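Local atomic coordinates of SusD homolog (Bacteroides thetaiotaomicron VPI-5482, PDB entry 3IV0), a protein that probably binds glycans at the cell surface as an outer-membrane SusD-family protein, although its own ligand has not been established. Residues Y67-D72 with C445-T450; R140-V145 with G475-W480; N213-Q218 with G457-P462; K438-N443 with T452-G457. All blocks are in the same frame, centred on the assembly; numbering follows the deposited sequence.

Overall arrangement
All four contacts bring the C-terminal part of the chain, residues 438-480, against itself or against helices from the first half. Interactions 2 and 3 are close, their centres about 10 Å apart, and are joined by Asn477 ND2, which reaches Trp461 O at 2.9 Å. Interactions 3 and 4, about 11 Å apart, share Gly457, where helix 451-455 ends. Interaction 1 lies about 10 Å from interaction 4, centre to centre, and about 15 Å from interaction 3, which it meets through Asn71 ND2 and Ala458 O, 3.1 Å apart. Ethanediol molecules, probably from crystallisation, sit beside Asp144 of interaction 2 and near Trp459 of interaction 3.

Interaction 1: Y67-D72 with C445-T450; sequences YLANND and CMNPMT
The flat amide of Asn447 meets Ala69 through ND2, which donates to Ala69 O over 3.1 Å, with the acceptor close to the amide plane. Seen from the peptide the approach is different, since ND2 stands above the carbonyl plane, 51° out of it, and the N-H...O angle is 152°. The methyl of Ala69 lies beside the same nitrogen, CB to ND2 3.8 Å. The second amide, Asn71, meets the end of selenomethionine Met449, whose CE approaches ND2 to 3.7 Å; a bend at chi3 (71°) turns that methyl toward Asn71. Both ends of the Asn71 amide are held from outside, OD1 by Arg51 and ND2 by the carbonyl of Ala458. Water 1 lies between the two backbones, within hydrogen-bonding distance of Ala69 O (2.9 Å) and Asn447 O (2.7 Å). Asn71, with positive phi, closes helix 63-69 in a Schellman motif, and the contact is made where that helix ends. Facing it is the loop between helices 429-436 and 451-455, where Met449 packs on Tyr430 of the first and Thr450 caps the start of the second.

Interaction 2: R140-V145 with G475-W480; sequences RAFGDV and GLNLFW. With EDO (1,2-ethanediol), chain D.
Asn477 turns its CG anti to its own carbonyl carbon (chi1 -84°), which carries the amide across to Phe142 at the end of helix 117-142. There ND2 donates to Phe142 O over 2.9 Å, with an N-H...O angle of 159°. The acceptor lies almost in the amide plane of Asn477, whereas the donor is tilted 27° from the carbonyl plane of Phe142. ND2 also sits at the edge of the Phe142 ring, near its plane, and comes within 4.2 Å of Phe142 CB. The other end of the amide, OD1, is 3.4 Å from Phe142 O; these are two acceptors and form no bond. OD1 instead accepts from Arg159, while ND2 also donates to Trp461 O. Gly143 follows the helix with positive phi, and the bound 1,2-ethanediol sits close to it, O1 3.5 Å from its CA. The next peptide gives its N-H to the diol, Asp144 N to O1 2.9 Å, in a nearly straight bond. Asp144 CG also approaches O1, at 3.5 Å, and its OD1 accepts from the backbone of Met162. The diol probably comes from the crystallisation liquor, so it marks a place where a hydroxyl can settle and need not be a natural ligand. Chemically, one buried amide has its donor and acceptor ends both engaged: two carbonyls take the N-H groups and a guanidinium takes the oxygen. That pattern fixes which way round the amide lies and ties the end of helix 117-142 to the C-terminal tail.

Interaction 3: N213-Q218 with G457-P462; sequences NLWLVQ and GAWTWP
A helix, residues 213-218, faces a type I beta turn that runs from Gly457 to Thr460, and one tryptophan from each spans the gap between the backbones. The touching atoms are the CZ3 carbons of Trp215 and Trp459, 3.9 Å apart. Trp459 CZ3 comes up to the edge of the Trp215 indole, in its plane. Seen from Trp459 the approach is oblique: the six-membered rings stand 5.9 Å apart between centroids with planes at 59°. Trp459 carries CG between its backbone N and its carbonyl carbon (chi1 61°), an arrangement that sends the indole out from the turn toward the helix. Thr460 CG2 rests over the centre of one face of this indole, 3.6 Å above the plane. The turn beneath is secured twice at Gly457 O, which accepts from Thr460 N at 3.0 Å and from Thr460 OG1 at 2.8 Å. The hydroxyl bond lies in the carbonyl plane. Gly457 comes two residues after the end of helix 451-455, so the turn starts close to that helix. Both indoles are buried and meet purely through apolar carbon. Trp459 also meets the rings of Phe454 and Phe219, and its carbonyl accepts from Tyr430 OH. Trp215 projects from helix 202-219 onto Tyr431, Val434 and Arg435 of helix 429-436 and meets Phe136 of helix 117-142 edge-to-face, so this aromatic group lies where three helices meet the turn.

Interaction 4: K438-N443 with T452-G457; sequences KVYNRN and TNFNVG
The short helix 451-455 packs back on the loop that leads into it, and Phe454 is the residue through which they meet. Its ring receives Tyr440 in a T-shaped (edge-to-face) pair: the CD2-CE2 edge of the tyrosine points at one face of the phenylalanine. CE2 stands 3.8 Å above that face, over its centre, and CD2 approaches Phe454 CG to 3.7 Å. The centroids are 5.1 Å apart with planes at 69°. Val439 comes to the same ring obliquely, its CG1 reaching Phe454 CD2 at 3.5 Å. Phe454 holds CG anti to its backbone N (chi1 179°), which extends the ring from the helix toward this pair. Tyr440 instead has CG between N and the carbonyl carbon (chi1 52°), which brings the edge of its ring to the phenylalanine. The whole is a compact reversal of the chain, only eight residues separating the two segments. On the loop side, Asn441 forms an Asx turn by accepting the backbone N-H of Asn443 on OD1 at 2.9 Å. On the helix side, a Schellman motif ends the helix at Gly457, which has positive phi and whose N donates to Phe454 O over 3.0 Å. Phe454 is buried further by Val434 of helix 429-436 and Phe219 of helix 202-219. Val439 in turn packs on Tyr430 and Leu433 of helix 429-436 and shares a backbone hydrogen bond with Met449.

Interaction 1: Y67-D72 with C445-T450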
# COMPACT_ATOMS: atom_id res chain seq x y z
N TYR A 67 -18.54 -9.41 -3.47
CA TYR A 67 -17.73 -9.72 -4.63
C TYR A 67 -16.24 -9.68 -4.31
O TYR A 67 -15.47 -10.59 -4.68
CB TYR A 67 -18.04 -8.77 -5.77
CG TYR A 67 -19.46 -8.82 -6.30
CD1 TYR A 67 -20.22 -9.98 -6.30
CD2 TYR A 67 -20.01 -7.69 -6.87
CE1 TYR A 67 -21.52 -9.98 -6.83
CE2 TYR A 67 -21.27 -7.69 -7.40
CZ TYR A 67 -22.01 -8.83 -7.37
OH TYR A 67 -23.28 -8.78 -7.93
N LEU A 68 -15.79 -8.65 -3.61
CA LEU A 68 -14.38 -8.58 -3.22
C LEU A 68 -14.00 -9.71 -2.31
O LEU A 68 -12.99 -10.39 -2.53
CB LEU A 68 -14.07 -7.23 -2.58
CG LEU A 68 -14.06 -6.10 -3.60
CD1 LEU A 68 -14.17 -4.77 -2.89
CD2 LEU A 68 -12.81 -6.15 -4.50
N ALA A 69 -14.82 -9.95 -1.29
CA ALA A 69 -14.55 -11.02 -0.32
C ALA A 69 -14.35 -12.36 -0.99
O ALA A 69 -13.54 -13.17 -0.54
CB ALA A 69 -15.70 -11.12 0.69
N ASN A 70 -15.13 -12.59 -2.03
CA ASN A 70 -15.19 -13.87 -2.73
C ASN A 70 -14.36 -13.94 -3.99
O ASN A 70 -14.40 -14.93 -4.72
CB ASN A 70 -16.64 -14.18 -3.10
CG ASN A 70 -17.52 -14.40 -1.89
OD1 ASN A 70 -17.06 -14.86 -0.84
ND2 ASN A 70 -18.81 -14.07 -2.03
N ASN A 71 -13.61 -12.88 -4.28
CA ASN A 71 -12.84 -12.83 -5.52
C ASN A 71 -13.69 -13.02 -6.77
O ASN A 71 -13.20 -13.50 -7.79
CB ASN A 71 -11.65 -13.81 -5.47
CG ASN A 71 -10.60 -13.51 -6.52
OD1 ASN A 71 -10.29 -12.33 -6.76
ND2 ASN A 71 -10.09 -14.54 -7.19
N ASP A 72 -14.95 -12.54 -6.71
CA ASP A 72 -15.88 -12.61 -7.82
C ASP A 72 -15.73 -11.35 -8.66
O ASP A 72 -16.66 -10.53 -8.77
CB ASP A 72 -17.31 -12.74 -7.28
CG ASP A 72 -18.32 -13.32 -8.30
OD1 ASP A 72 -18.08 -13.41 -9.53
OD2 ASP A 72 -19.43 -13.66 -7.81
N CYS A 445 -5.65 -17.81 4.89
CA CYS A 445 -6.66 -16.95 4.30
C CYS A 445 -8.00 -17.65 4.45
O CYS A 445 -8.15 -18.80 4.03
CB CYS A 445 -6.35 -16.73 2.82
SG CYS A 445 -7.62 -15.74 1.95
N MSE A 446 -8.98 -16.97 5.02
CA MSE A 446 -10.30 -17.56 5.29
C MSE A 446 -11.11 -17.71 4.01
O MSE A 446 -11.95 -18.60 3.88
CB MSE A 446 -11.06 -16.68 6.28
CG MSE A 446 -12.38 -17.26 6.72
SE MSE A 446 -13.09 -16.50 8.39
CE MSE A 446 -12.81 -17.95 9.45
N ASN A 447 -10.82 -16.85 3.03
CA ASN A 447 -11.57 -16.81 1.77
C ASN A 447 -10.57 -17.01 0.62
O ASN A 447 -10.39 -16.13 -0.23
CB ASN A 447 -12.30 -15.45 1.57
CG ASN A 447 -13.36 -15.17 2.61
OD1 ASN A 447 -13.55 -15.90 3.57
ND2 ASN A 447 -14.05 -14.07 2.43
N PRO A 448 -9.90 -18.16 0.58
CA PRO A 448 -8.82 -18.37 -0.39
C PRO A 448 -9.36 -18.55 -1.80
O PRO A 448 -10.54 -18.90 -2.00
CB PRO A 448 -8.18 -19.69 0.05
CG PRO A 448 -9.31 -20.42 0.69
CD PRO A 448 -10.13 -19.37 1.39
N MSE A 449 -8.51 -18.33 -2.79
CA MSE A 449 -8.80 -18.82 -4.13
C MSE A 449 -8.09 -20.16 -4.29
O MSE A 449 -7.27 -20.55 -3.45
CB MSE A 449 -8.34 -17.82 -5.20
CG MSE A 449 -6.83 -17.62 -5.31
SE MSE A 449 -6.27 -16.22 -6.52
CE MSE A 449 -6.84 -14.67 -5.50
N THR A 450 -8.30 -20.86 -5.40
CA THR A 450 -7.56 -22.08 -5.64
C THR A 450 -6.18 -21.79 -6.23
O THR A 450 -5.96 -20.75 -6.89
CB THR A 450 -8.29 -23.06 -6.56
OG1 THR A 450 -8.26 -22.56 -7.89
CG2 THR A 450 -9.75 -23.26 -6.12
O HOH W 1 -12.13 -15.19 -2.04
O HOH W 2 -12.08 -17.21 -3.98

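Interaction 2: R140-V145 with G475-W480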
# COMPACT_ATOMS: atom_id res chain seq x y z
N ARG A 140 0.90 -5.01 -9.28
CA ARG A 140 0.21 -5.75 -8.24
C ARG A 140 -1.25 -5.95 -8.57
O ARG A 140 -1.85 -6.98 -8.17
CB ARG A 140 0.29 -5.05 -6.88
CG ARG A 140 1.63 -4.95 -6.23
CD ARG A 140 1.47 -4.61 -4.77
NE ARG A 140 0.75 -3.35 -4.58
CZ ARG A 140 0.59 -2.78 -3.39
NH1 ARG A 140 1.21 -3.24 -2.30
NH2 ARG A 140 -0.15 -1.69 -3.28
N ALA A 141 -1.90 -4.98 -9.20
CA ALA A 141 -3.30 -5.09 -9.53
C ALA A 141 -3.57 -5.86 -10.80
O ALA A 141 -4.54 -6.63 -10.87
CB ALA A 141 -3.96 -3.68 -9.63
N PHE A 142 -2.74 -5.68 -11.81
CA PHE A 142 -3.08 -6.14 -13.15
C PHE A 142 -2.16 -7.20 -13.71
O PHE A 142 -2.50 -7.80 -14.75
CB PHE A 142 -3.16 -4.96 -14.13
CG PHE A 142 -4.24 -3.96 -13.81
CD1 PHE A 142 -5.57 -4.25 -14.07
CD2 PHE A 142 -3.93 -2.72 -13.26
CE1 PHE A 142 -6.55 -3.34 -13.76
CE2 PHE A 142 -4.92 -1.83 -12.94
CZ PHE A 142 -6.23 -2.13 -13.21
N GLY A 143 -1.00 -7.43 -13.10
CA GLY A 143 -0.06 -8.37 -13.71
C GLY A 143 0.86 -7.68 -14.69
O GLY A 143 1.40 -6.61 -14.43
N ASP A 144 1.01 -8.29 -15.87
CA ASP A 144 1.75 -7.66 -16.94
C ASP A 144 1.13 -6.30 -17.31
O ASP A 144 -0.09 -6.15 -17.35
CB ASP A 144 1.74 -8.55 -18.19
CG ASP A 144 2.38 -9.90 -17.99
OD1 ASP A 144 3.03 -10.21 -17.00
OD2 ASP A 144 2.29 -10.71 -18.95
N VAL A 145 1.97 -5.29 -17.57
CA VAL A 145 1.50 -3.96 -17.92
C VAL A 145 2.38 -3.36 -19.00
O VAL A 145 3.56 -3.66 -19.06
CB VAL A 145 1.46 -3.02 -16.69
CG1 VAL A 145 0.48 -3.51 -15.63
CG2 VAL A 145 2.82 -2.78 -16.09
N GLY A 475 -3.74 -7.29 -24.44
CA GLY A 475 -4.61 -8.41 -24.20
C GLY A 475 -5.20 -8.34 -22.79
O GLY A 475 -4.60 -7.75 -21.88
N LEU A 476 -6.38 -8.90 -22.60
CA LEU A 476 -7.02 -8.79 -21.31
C LEU A 476 -6.48 -9.78 -20.27
O LEU A 476 -5.62 -10.62 -20.58
CB LEU A 476 -8.53 -8.93 -21.45
CG LEU A 476 -9.19 -7.81 -22.28
CD1 LEU A 476 -10.66 -8.09 -22.39
CD2 LEU A 476 -8.95 -6.42 -21.71
N ASN A 477 -6.98 -9.67 -19.05
CA ASN A 477 -6.68 -10.66 -18.03
C ASN A 477 -7.71 -11.78 -18.18
O ASN A 477 -8.88 -11.65 -17.85
CB ASN A 477 -6.63 -10.04 -16.63
CG ASN A 477 -5.27 -9.43 -16.32
OD1 ASN A 477 -4.26 -9.88 -16.86
ND2 ASN A 477 -5.24 -8.41 -15.46
N LEU A 478 -7.25 -12.88 -18.76
CA LEU A 478 -8.14 -13.87 -19.36
C LEU A 478 -8.91 -14.70 -18.38
O LEU A 478 -9.96 -15.28 -18.72
CB LEU A 478 -7.35 -14.76 -20.30
CG LEU A 478 -6.70 -13.99 -21.46
CD1 LEU A 478 -5.94 -14.93 -22.36
CD2 LEU A 478 -7.78 -13.24 -22.24
N PHE A 479 -8.48 -14.77 -17.11
CA PHE A 479 -9.29 -15.49 -16.16
C PHE A 479 -10.70 -14.92 -16.10
O PHE A 479 -11.66 -15.63 -15.76
CB PHE A 479 -8.67 -15.47 -14.76
CG PHE A 479 -9.42 -16.32 -13.77
CD1 PHE A 479 -9.31 -17.71 -13.81
CD2 PHE A 479 -10.27 -15.78 -12.84
CE1 PHE A 479 -10.01 -18.48 -12.93
CE2 PHE A 479 -10.96 -16.57 -11.95
CZ PHE A 479 -10.84 -17.94 -12.02
N TRP A 480 -10.82 -13.62 -16.34
CA TRP A 480 -12.11 -12.93 -16.19
C TRP A 480 -12.89 -12.86 -17.50
O TRP A 480 -13.94 -12.23 -17.53
CB TRP A 480 -11.86 -11.52 -15.63
CG TRP A 480 -11.01 -11.58 -14.43
CD1 TRP A 480 -9.74 -11.11 -14.32
CD2 TRP A 480 -11.36 -12.14 -13.17
NE1 TRP A 480 -9.27 -11.38 -13.06
CE2 TRP A 480 -10.23 -12.02 -12.33
CE3 TRP A 480 -12.50 -12.78 -12.66
CZ2 TRP A 480 -10.23 -12.50 -11.00
CZ3 TRP A 480 -12.49 -13.25 -11.38
CH2 TRP A 480 -11.38 -13.11 -10.56
C1 EDO D . 0.29 -11.83 -15.38
O1 EDO D . -0.45 -10.83 -16.13
C2 EDO D . -0.59 -12.55 -14.39
O2 EDO D . -1.60 -13.34 -14.98

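Interaction 3: N213-Q218 with G457-P462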
# COMPACT_ATOMS: atom_id res chain seq x y z
N ASN A 213 11.22 -6.48 -4.49
CA ASN A 213 11.97 -7.73 -4.33
C ASN A 213 11.06 -8.87 -3.86
O ASN A 213 11.17 -9.99 -4.33
CB ASN A 213 13.10 -7.54 -3.35
CG ASN A 213 14.36 -7.03 -4.02
OD1 ASN A 213 15.02 -7.74 -4.79
ND2 ASN A 213 14.71 -5.77 -3.75
N LEU A 214 10.18 -8.61 -2.91
CA LEU A 214 9.33 -9.66 -2.36
C LEU A 214 8.26 -10.13 -3.34
O LEU A 214 7.87 -11.30 -3.33
CB LEU A 214 8.75 -9.24 -1.01
CG LEU A 214 9.84 -9.12 0.08
CD1 LEU A 214 9.28 -8.39 1.29
CD2 LEU A 214 10.34 -10.51 0.50
N TRP A 215 7.85 -9.27 -4.26
CA TRP A 215 6.98 -9.68 -5.35
C TRP A 215 7.78 -10.54 -6.33
O TRP A 215 7.26 -11.53 -6.86
CB TRP A 215 6.26 -8.48 -6.05
CG TRP A 215 5.05 -8.14 -5.32
CD1 TRP A 215 4.96 -7.54 -4.11
CD2 TRP A 215 3.71 -8.41 -5.74
NE1 TRP A 215 3.65 -7.46 -3.71
CE2 TRP A 215 2.85 -7.97 -4.71
CE3 TRP A 215 3.14 -8.98 -6.88
CZ2 TRP A 215 1.46 -8.11 -4.80
CZ3 TRP A 215 1.78 -9.10 -6.98
CH2 TRP A 215 0.96 -8.68 -5.95
N LEU A 216 9.02 -10.19 -6.57
CA LEU A 216 9.90 -11.01 -7.46
C LEU A 216 10.17 -12.39 -6.85
O LEU A 216 10.32 -13.38 -7.57
CB LEU A 216 11.20 -10.26 -7.76
CG LEU A 216 11.00 -9.15 -8.81
CD1 LEU A 216 12.15 -8.16 -8.80
CD2 LEU A 216 10.86 -9.74 -10.21
N VAL A 217 10.18 -12.50 -5.54
CA VAL A 217 10.32 -13.81 -4.89
C VAL A 217 9.22 -14.75 -5.36
O VAL A 217 9.47 -15.93 -5.61
CB VAL A 217 10.26 -13.67 -3.33
CG1 VAL A 217 9.93 -15.04 -2.66
CG2 VAL A 217 11.57 -13.11 -2.82
N GLN A 218 7.99 -14.26 -5.49
CA GLN A 218 6.85 -15.06 -5.87
C GLN A 218 6.83 -15.36 -7.36
O GLN A 218 6.51 -16.47 -7.78
CB GLN A 218 5.55 -14.33 -5.52
CG GLN A 218 4.28 -15.07 -5.91
CD GLN A 218 4.14 -16.45 -5.29
OE1 GLN A 218 4.50 -16.69 -4.11
NE2 GLN A 218 3.58 -17.36 -6.06
N GLY A 457 -3.99 -16.50 -13.22
CA GLY A 457 -4.18 -15.06 -13.13
C GLY A 457 -5.39 -14.60 -12.38
O GLY A 457 -5.77 -13.41 -12.46
N ALA A 458 -6.03 -15.46 -11.59
CA ALA A 458 -7.19 -15.05 -10.81
C ALA A 458 -6.87 -14.09 -9.67
O ALA A 458 -7.79 -13.63 -8.99
CB ALA A 458 -7.97 -16.27 -10.26
N TRP A 459 -5.60 -13.81 -9.42
CA TRP A 459 -5.21 -12.78 -8.43
C TRP A 459 -5.24 -11.37 -9.03
O TRP A 459 -5.15 -10.40 -8.29
CB TRP A 459 -3.84 -13.09 -7.84
CG TRP A 459 -2.75 -13.11 -8.83
CD1 TRP A 459 -2.29 -14.18 -9.50
CD2 TRP A 459 -1.94 -12.00 -9.29
NE1 TRP A 459 -1.28 -13.84 -10.34
CE2 TRP A 459 -1.04 -12.49 -10.23
CE3 TRP A 459 -1.90 -10.63 -8.99
CZ2 TRP A 459 -0.07 -11.68 -10.87
CZ3 TRP A 459 -0.96 -9.86 -9.59
CH2 TRP A 459 -0.09 -10.36 -10.53
N THR A 460 -5.35 -11.24 -10.36
CA THR A 460 -5.37 -9.92 -11.01
C THR A 460 -6.78 -9.34 -11.02
O THR A 460 -7.75 -10.07 -10.85
CB THR A 460 -4.89 -9.98 -12.45
OG1 THR A 460 -5.82 -10.75 -13.24
CG2 THR A 460 -3.46 -10.54 -12.52
N TRP A 461 -6.87 -8.02 -11.20
CA TRP A 461 -8.10 -7.35 -11.59
C TRP A 461 -8.38 -7.54 -13.07
O TRP A 461 -7.47 -7.58 -13.86
CB TRP A 461 -7.98 -5.83 -11.29
CG TRP A 461 -8.14 -5.50 -9.86
CD1 TRP A 461 -7.25 -5.75 -8.87
CD2 TRP A 461 -9.30 -4.92 -9.22
NE1 TRP A 461 -7.75 -5.32 -7.67
CE2 TRP A 461 -9.01 -4.81 -7.86
CE3 TRP A 461 -10.53 -4.44 -9.70
CZ2 TRP A 461 -9.92 -4.30 -6.94
CZ3 TRP A 461 -11.42 -3.94 -8.81
CH2 TRP A 461 -11.12 -3.88 -7.44
N PRO A 462 -9.68 -7.60 -13.45
CA PRO A 462 -9.99 -7.47 -14.85
C PRO A 462 -9.46 -6.16 -15.39
O PRO A 462 -9.43 -5.18 -14.65
CB PRO A 462 -11.53 -7.47 -14.87
CG PRO A 462 -11.95 -8.10 -13.55
CD PRO A 462 -10.87 -7.70 -12.60

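Interaction 4: K438-N443 with T452-G457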
# COMPACT_ATOMS: atom_id res chain seq x y z
N LYS A 438 0.02 -17.27 -0.08
CA LYS A 438 -0.89 -17.67 0.97
C LYS A 438 -2.34 -17.45 0.56
O LYS A 438 -3.24 -17.93 1.24
CB LYS A 438 -0.55 -17.00 2.30
CG LYS A 438 0.69 -17.61 2.94
CD LYS A 438 1.15 -16.86 4.16
CE LYS A 438 2.09 -17.69 5.01
NZ LYS A 438 3.46 -17.85 4.49
N VAL A 439 -2.57 -16.72 -0.53
CA VAL A 439 -3.92 -16.43 -1.01
C VAL A 439 -4.67 -17.68 -1.43
O VAL A 439 -5.92 -17.66 -1.50
CB VAL A 439 -3.91 -15.38 -2.14
CG1 VAL A 439 -3.45 -15.94 -3.51
CG2 VAL A 439 -5.31 -14.68 -2.27
N TYR A 440 -3.94 -18.77 -1.69
CA TYR A 440 -4.60 -20.03 -2.05
C TYR A 440 -4.43 -21.07 -0.96
O TYR A 440 -4.64 -22.26 -1.21
CB TYR A 440 -4.11 -20.54 -3.42
CG TYR A 440 -2.64 -20.65 -3.57
CD1 TYR A 440 -1.93 -21.70 -2.96
CD2 TYR A 440 -1.93 -19.73 -4.32
CE1 TYR A 440 -0.60 -21.80 -3.09
CE2 TYR A 440 -0.57 -19.83 -4.47
CZ TYR A 440 0.09 -20.90 -3.86
OH TYR A 440 1.44 -21.04 -3.94
N ASN A 441 -4.15 -20.65 0.27
CA ASN A 441 -3.93 -21.55 1.40
C ASN A 441 -4.90 -21.23 2.52
O ASN A 441 -4.83 -20.18 3.14
CB ASN A 441 -2.47 -21.41 1.86
CG ASN A 441 -2.06 -22.49 2.84
OD1 ASN A 441 -2.88 -22.97 3.62
ND2 ASN A 441 -0.77 -22.81 2.83
N ARG A 442 -5.85 -22.13 2.78
CA ARG A 442 -6.86 -21.90 3.80
C ARG A 442 -6.29 -21.79 5.22
O ARG A 442 -6.95 -21.27 6.11
CB ARG A 442 -7.93 -23.00 3.74
CG ARG A 442 -9.20 -22.64 4.48
CD ARG A 442 -10.25 -23.73 4.30
NE ARG A 442 -10.56 -23.94 2.89
CZ ARG A 442 -11.42 -23.19 2.18
NH1 ARG A 442 -12.06 -22.19 2.76
NH2 ARG A 442 -11.63 -23.46 0.91
N ASN A 443 -5.06 -22.24 5.42
CA ASN A 443 -4.40 -22.09 6.73
C ASN A 443 -4.06 -20.62 7.05
O ASN A 443 -3.86 -20.27 8.23
CB ASN A 443 -3.12 -22.92 6.78
CG ASN A 443 -3.40 -24.41 6.70
OD1 ASN A 443 -2.88 -25.13 5.84
ND2 ASN A 443 -4.25 -24.87 7.59
N THR A 452 -4.76 -23.37 -8.72
CA THR A 452 -4.87 -23.40 -10.18
C THR A 452 -5.37 -22.04 -10.68
O THR A 452 -4.83 -21.50 -11.64
CB THR A 452 -5.80 -24.50 -10.68
OG1 THR A 452 -5.36 -25.77 -10.16
CG2 THR A 452 -5.77 -24.54 -12.19
N ASN A 453 -6.38 -21.50 -10.03
CA ASN A 453 -6.92 -20.20 -10.44
C ASN A 453 -5.88 -19.11 -10.26
O ASN A 453 -5.67 -18.32 -11.18
CB ASN A 453 -8.20 -19.89 -9.70
CG ASN A 453 -9.39 -20.73 -10.19
OD1 ASN A 453 -9.33 -21.33 -11.27
ND2 ASN A 453 -10.45 -20.69 -9.46
N PHE A 454 -5.17 -19.15 -9.15
CA PHE A 454 -4.01 -18.25 -9.01
C PHE A 454 -3.07 -18.37 -10.17
O PHE A 454 -2.61 -17.34 -10.74
CB PHE A 454 -3.29 -18.59 -7.72
CG PHE A 454 -2.07 -17.76 -7.45
CD1 PHE A 454 -0.83 -18.16 -7.93
CD2 PHE A 454 -2.14 -16.64 -6.66
CE1 PHE A 454 0.31 -17.43 -7.63
CE2 PHE A 454 -1.00 -15.93 -6.36
CZ PHE A 454 0.21 -16.30 -6.85
N ASN A 455 -2.73 -19.59 -10.54
CA ASN A 455 -1.75 -19.83 -11.59
C ASN A 455 -2.16 -19.30 -12.95
O ASN A 455 -1.31 -19.03 -13.78
CB ASN A 455 -1.46 -21.35 -11.69
CG ASN A 455 -0.69 -21.90 -10.52
OD1 ASN A 455 -0.00 -21.16 -9.81
ND2 ASN A 455 -0.74 -23.22 -10.35
N VAL A 456 -3.46 -19.18 -13.19
CA VAL A 456 -3.96 -18.63 -14.44
C VAL A 456 -4.42 -17.16 -14.27
O VAL A 456 -5.11 -16.63 -15.14
CB VAL A 456 -5.08 -19.51 -15.09
CG1 VAL A 456 -4.52 -20.88 -15.47
CG2 VAL A 456 -6.29 -19.68 -14.22
N GLY A 457 -3.99 -16.50 -13.22
CA GLY A 457 -4.18 -15.06 -13.13
C GLY A 457 -5.39 -14.60 -12.38
O GLY A 457 -5.77 -13.41 -12.46